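Local coordinates for protein aminotransferase (Neisseria meningitidis Z2491, PDB 3JTX) that probably transfers amino groups between amino acids and keto acids, using pyridoxal phosphate bound covalently as an internal aldimine, at residues A[71-74]-A[75-79]; A[268-271]-A[272-276]. One frame throughout, in Å; residues are numbered along the deposited sequence.

Interaction 1: A[71-74]-A[75-79]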
# COMPACT_ATOMS: atom_id res chain seq x y z
N LEU A 71 17.29 -2.33 -7.87
CA LEU A 71 16.74 -1.20 -7.11
C LEU A 71 17.36 -1.12 -5.71
O LEU A 71 17.73 -0.04 -5.26
CB LEU A 71 15.21 -1.24 -7.01
CG LEU A 71 14.55 -0.21 -6.08
CD1 LEU A 71 14.95 1.21 -6.50
CD2 LEU A 71 13.02 -0.41 -6.08
N ARG A 72 17.45 -2.25 -5.00
CA ARG A 72 18.04 -2.21 -3.66
C ARG A 72 19.51 -1.75 -3.73
O ARG A 72 20.00 -1.02 -2.85
CB ARG A 72 17.87 -3.55 -2.94
CG ARG A 72 16.43 -3.75 -2.44
CD ARG A 72 16.19 -5.07 -1.74
NE ARG A 72 15.87 -6.10 -2.72
CZ ARG A 72 16.70 -7.07 -3.12
NH1 ARG A 72 17.91 -7.17 -2.62
NH2 ARG A 72 16.29 -7.94 -4.01
N GLN A 73 20.20 -2.14 -4.80
CA GLN A 73 21.59 -1.75 -4.99
C GLN A 73 21.73 -0.26 -5.33
O GLN A 73 22.70 0.39 -4.88
CB GLN A 73 22.28 -2.64 -6.05
CG GLN A 73 23.78 -2.43 -6.13
CD GLN A 73 24.49 -2.75 -4.82
OE1 GLN A 73 24.23 -3.79 -4.21
NE2 GLN A 73 25.38 -1.86 -4.39
N ALA A 74 20.78 0.28 -6.10
CA ALA A 74 20.76 1.72 -6.37
C ALA A 74 20.60 2.51 -5.06
O ALA A 74 21.23 3.55 -4.86
CB ALA A 74 19.64 2.07 -7.33
N CYS A 75 19.74 2.01 -4.18
CA CYS A 75 19.58 2.63 -2.87
C CYS A 75 20.86 2.54 -2.05
O CYS A 75 21.27 3.53 -1.44
CB CYS A 75 18.41 2.00 -2.11
SG CYS A 75 16.84 2.26 -2.93
N ALA A 76 21.49 1.37 -2.04
CA ALA A 76 22.77 1.15 -1.33
C ALA A 76 23.86 2.07 -1.87
O ALA A 76 24.63 2.66 -1.10
CB ALA A 76 23.19 -0.30 -1.44
N ASN A 77 23.94 2.18 -3.20
CA ASN A 77 24.91 3.06 -3.84
C ASN A 77 24.68 4.53 -3.50
O ASN A 77 25.63 5.25 -3.21
CB ASN A 77 24.89 2.89 -5.36
CG ASN A 77 25.40 1.53 -5.81
OD1 ASN A 77 26.08 0.83 -5.06
ND2 ASN A 77 25.07 1.15 -7.04
N TRP A 78 23.42 4.96 -3.53
CA TRP A 78 23.05 6.31 -3.13
C TRP A 78 23.46 6.64 -1.68
O TRP A 78 24.04 7.70 -1.42
CB TRP A 78 21.54 6.57 -3.28
CG TRP A 78 21.18 7.95 -2.85
CD1 TRP A 78 21.36 9.11 -3.55
CD2 TRP A 78 20.61 8.33 -1.59
NE1 TRP A 78 20.93 10.18 -2.82
CE2 TRP A 78 20.46 9.73 -1.61
CE3 TRP A 78 20.20 7.62 -0.46
CZ2 TRP A 78 19.93 10.45 -0.53
CZ3 TRP A 78 19.65 8.33 0.61
CH2 TRP A 78 19.53 9.73 0.56
N LEU A 79 23.18 5.71 -0.76
CA LEU A 79 23.56 5.88 0.65
C LEU A 79 25.07 6.07 0.83
O LEU A 79 25.51 6.87 1.65
CB LEU A 79 23.10 4.67 1.48
CG LEU A 79 21.59 4.53 1.76
CD1 LEU A 79 21.28 3.13 2.26
CD2 LEU A 79 21.08 5.58 2.77
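Q73 and N77 meet one helical turn apart on helix 69-82, and their amides join in a hydrogen bond. Q73 NE2 gives a proton to N77 OD1 at 2.9 Å. The N-H points fairly straight at the oxygen, with an angle of 152°. The acceptor lies close to the amide plane of Q73, but the donor stands above the carbonyl plane of N77, so no lone pair is aimed at it. The two amide planes are turned 55° from each other. With chi1 at -170°, Q73 CG lies opposite the backbone N, and the chain then bends at chi2, which brings the amide round to N77.

The backbone beneath is regular alpha-helix. The carbonyls of L71, R72, Q73 and A74 each receive the N-H four residues on. The shortest of these bonds, 2.8 Å, runs from N77 N to Q73 O. Q73 and N77 are thus joined twice, once through the backbone and once through the side chains.

The other faces of the helix turn to different partners. The guanidinium of R72 is held elsewhere: its NE, NH1 and NH2 bond to the backbone oxygens of A66, A90 and G67, in that order. L71 CD1 rests 4.2 Å from C75 SG. L71 also packs on helix 280-291, and C75 on I94 and F256 of the central sheet. The W78 ring leads off to meet W290.

The chemistry divides the helix by side. Its apolar side chains pack against the sheet and helix 280-291. R72 ties its first turn to nearby loop carbonyls. The amide pair adds a polar link along the more exposed side, a single bond, off the acceptor's lone pair, that would restrain the two amides only modestly.

Interaction 2: A[268-271]-A[272-276]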
# COMPACT_ATOMS: atom_id res chain seq x y z
N LEU A 268 9.35 -7.70 5.82
CA LEU A 268 9.12 -8.22 4.47
C LEU A 268 8.01 -9.29 4.46
O LEU A 268 7.16 -9.30 3.57
CB LEU A 268 10.42 -8.79 3.87
CG LEU A 268 10.26 -9.51 2.53
CD1 LEU A 268 9.74 -8.53 1.48
CD2 LEU A 268 11.62 -10.15 2.10
N LEU A 269 8.02 -10.19 5.44
CA LEU A 269 7.01 -11.25 5.51
C LEU A 269 5.61 -10.65 5.62
O LEU A 269 4.69 -11.03 4.92
CB LEU A 269 7.29 -12.19 6.69
CG LEU A 269 6.31 -13.37 6.88
CD1 LEU A 269 6.20 -14.24 5.60
CD2 LEU A 269 6.76 -14.22 8.10
N TYR A 270 5.47 -9.69 6.53
CA TYR A 270 4.22 -8.98 6.71
C TYR A 270 3.79 -8.27 5.41
O TYR A 270 2.60 -8.31 5.07
CB TYR A 270 4.37 -7.94 7.82
CG TYR A 270 3.15 -7.10 8.10
CD1 TYR A 270 2.23 -7.48 9.06
CD2 TYR A 270 2.95 -5.90 7.45
CE1 TYR A 270 1.10 -6.69 9.34
CE2 TYR A 270 1.83 -5.13 7.70
CZ TYR A 270 0.91 -5.53 8.66
OH TYR A 270 -0.21 -4.74 8.92
N ARG A 271 4.75 -7.66 4.71
CA ARG A 271 4.47 -6.88 3.52
C ARG A 271 4.04 -7.75 2.34
O ARG A 271 3.35 -7.27 1.45
CB ARG A 271 5.66 -5.99 3.14
CG ARG A 271 5.90 -4.86 4.14
CD ARG A 271 7.21 -4.14 3.89
NE ARG A 271 7.13 -3.38 2.66
CZ ARG A 271 6.47 -2.24 2.50
NH1 ARG A 271 5.82 -1.69 3.51
NH2 ARG A 271 6.47 -1.66 1.32
N THR A 272 4.41 -9.03 2.35
CA THR A 272 3.94 -9.94 1.30
C THR A 272 2.43 -10.10 1.38
O THR A 272 1.77 -10.22 0.35
CB THR A 272 4.66 -11.31 1.27
OG1 THR A 272 4.25 -12.12 2.38
CG2 THR A 272 6.17 -11.11 1.27
N TYR A 273 1.87 -10.04 2.60
CA TYR A 273 0.42 -10.10 2.77
C TYR A 273 -0.23 -8.73 2.63
O TYR A 273 -1.33 -8.61 2.05
CB TYR A 273 0.07 -10.74 4.12
CG TYR A 273 0.37 -12.22 4.16
CD1 TYR A 273 -0.56 -13.13 3.71
CD2 TYR A 273 1.59 -12.69 4.63
CE1 TYR A 273 -0.31 -14.50 3.72
CE2 TYR A 273 1.86 -14.07 4.64
CZ TYR A 273 0.91 -14.96 4.19
OH TYR A 273 1.16 -16.31 4.22
N HIS A 274 0.44 -7.70 3.14
CA HIS A 274 -0.04 -6.31 3.17
C HIS A 274 -0.14 -5.72 1.75
O HIS A 274 -0.89 -4.75 1.52
CB HIS A 274 0.89 -5.54 4.13
CG HIS A 274 0.85 -4.05 4.04
ND1 HIS A 274 1.84 -3.32 3.40
CD2 HIS A 274 0.04 -3.15 4.64
CE1 HIS A 274 1.59 -2.03 3.55
NE2 HIS A 274 0.50 -1.90 4.29
N GLY A 275 0.59 -6.31 0.81
CA GLY A 275 0.39 -6.05 -0.63
C GLY A 275 1.08 -4.79 -1.14
O GLY A 275 0.49 -4.02 -1.91
N SER A 276 2.34 -4.61 -0.72
CA SER A 276 3.09 -3.38 -0.97
C SER A 276 4.34 -3.58 -1.85
O SER A 276 5.35 -2.93 -1.67
CB SER A 276 3.42 -2.70 0.36
OG SER A 276 3.87 -3.61 1.37
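L269 O is gripped by two donors of T272. T272 OG1 gives L269 O a proton at 2.8 Å. T272 N adds a weak bond to L269 O at 3.3 Å. The main bond of T272 N goes to L268 O. The threonine chi1 of 72° turns OG1 back to the carbonyl of the previous turn. OG1 also bonds to Y12 OH of the second subunit.

G275 leaves the helix with positive phi, and its N closes the last turn by bonding to R271 O at 3.0 Å. S276 OG sits 3.1 Å from R271 CZ, over the centre of one guanidinium face, without a hydrogen bond. S276 OG pairs instead with H274 ND1 at 2.9 Å, in the plane of the imidazole. R271 NH2 makes a salt bridge to E102. The ring of Y270 lies nearly parallel to that of H274 but slid aside, with Y270 CE2 3.7 Å from H274 CB.

H274 meets its counterpart in the second subunit, where Y273 stacks on Y12, R101 NH1 bonds to T272 O and Q131 NE2 to Y273 OH. So E102 and S276 satisfy R271 and H274 within the subunit, while T272 and Y273 bond across the interface.

In the fold
Both interactions are local and lie in series along the chain. Neither closes a long loop, and they neither nest nor cross. Interaction 1 comes first, within helix 69-82. The chain then builds the seven-stranded mixed sheet, whose strand 255-259 leads into helix 261-274. Interaction 2 forms at the C-terminal end of that helix. The two centres are 21 Å apart, and their nearest atoms, about 8 Å apart, do not touch. Strand 94-97 at the sheet edge touches both, as does the loop residue A66. Interaction 1 belongs to packing within one subunit, between the sheet and helix 280-291. Interaction 2 joins helix 100-111 and the second subunit.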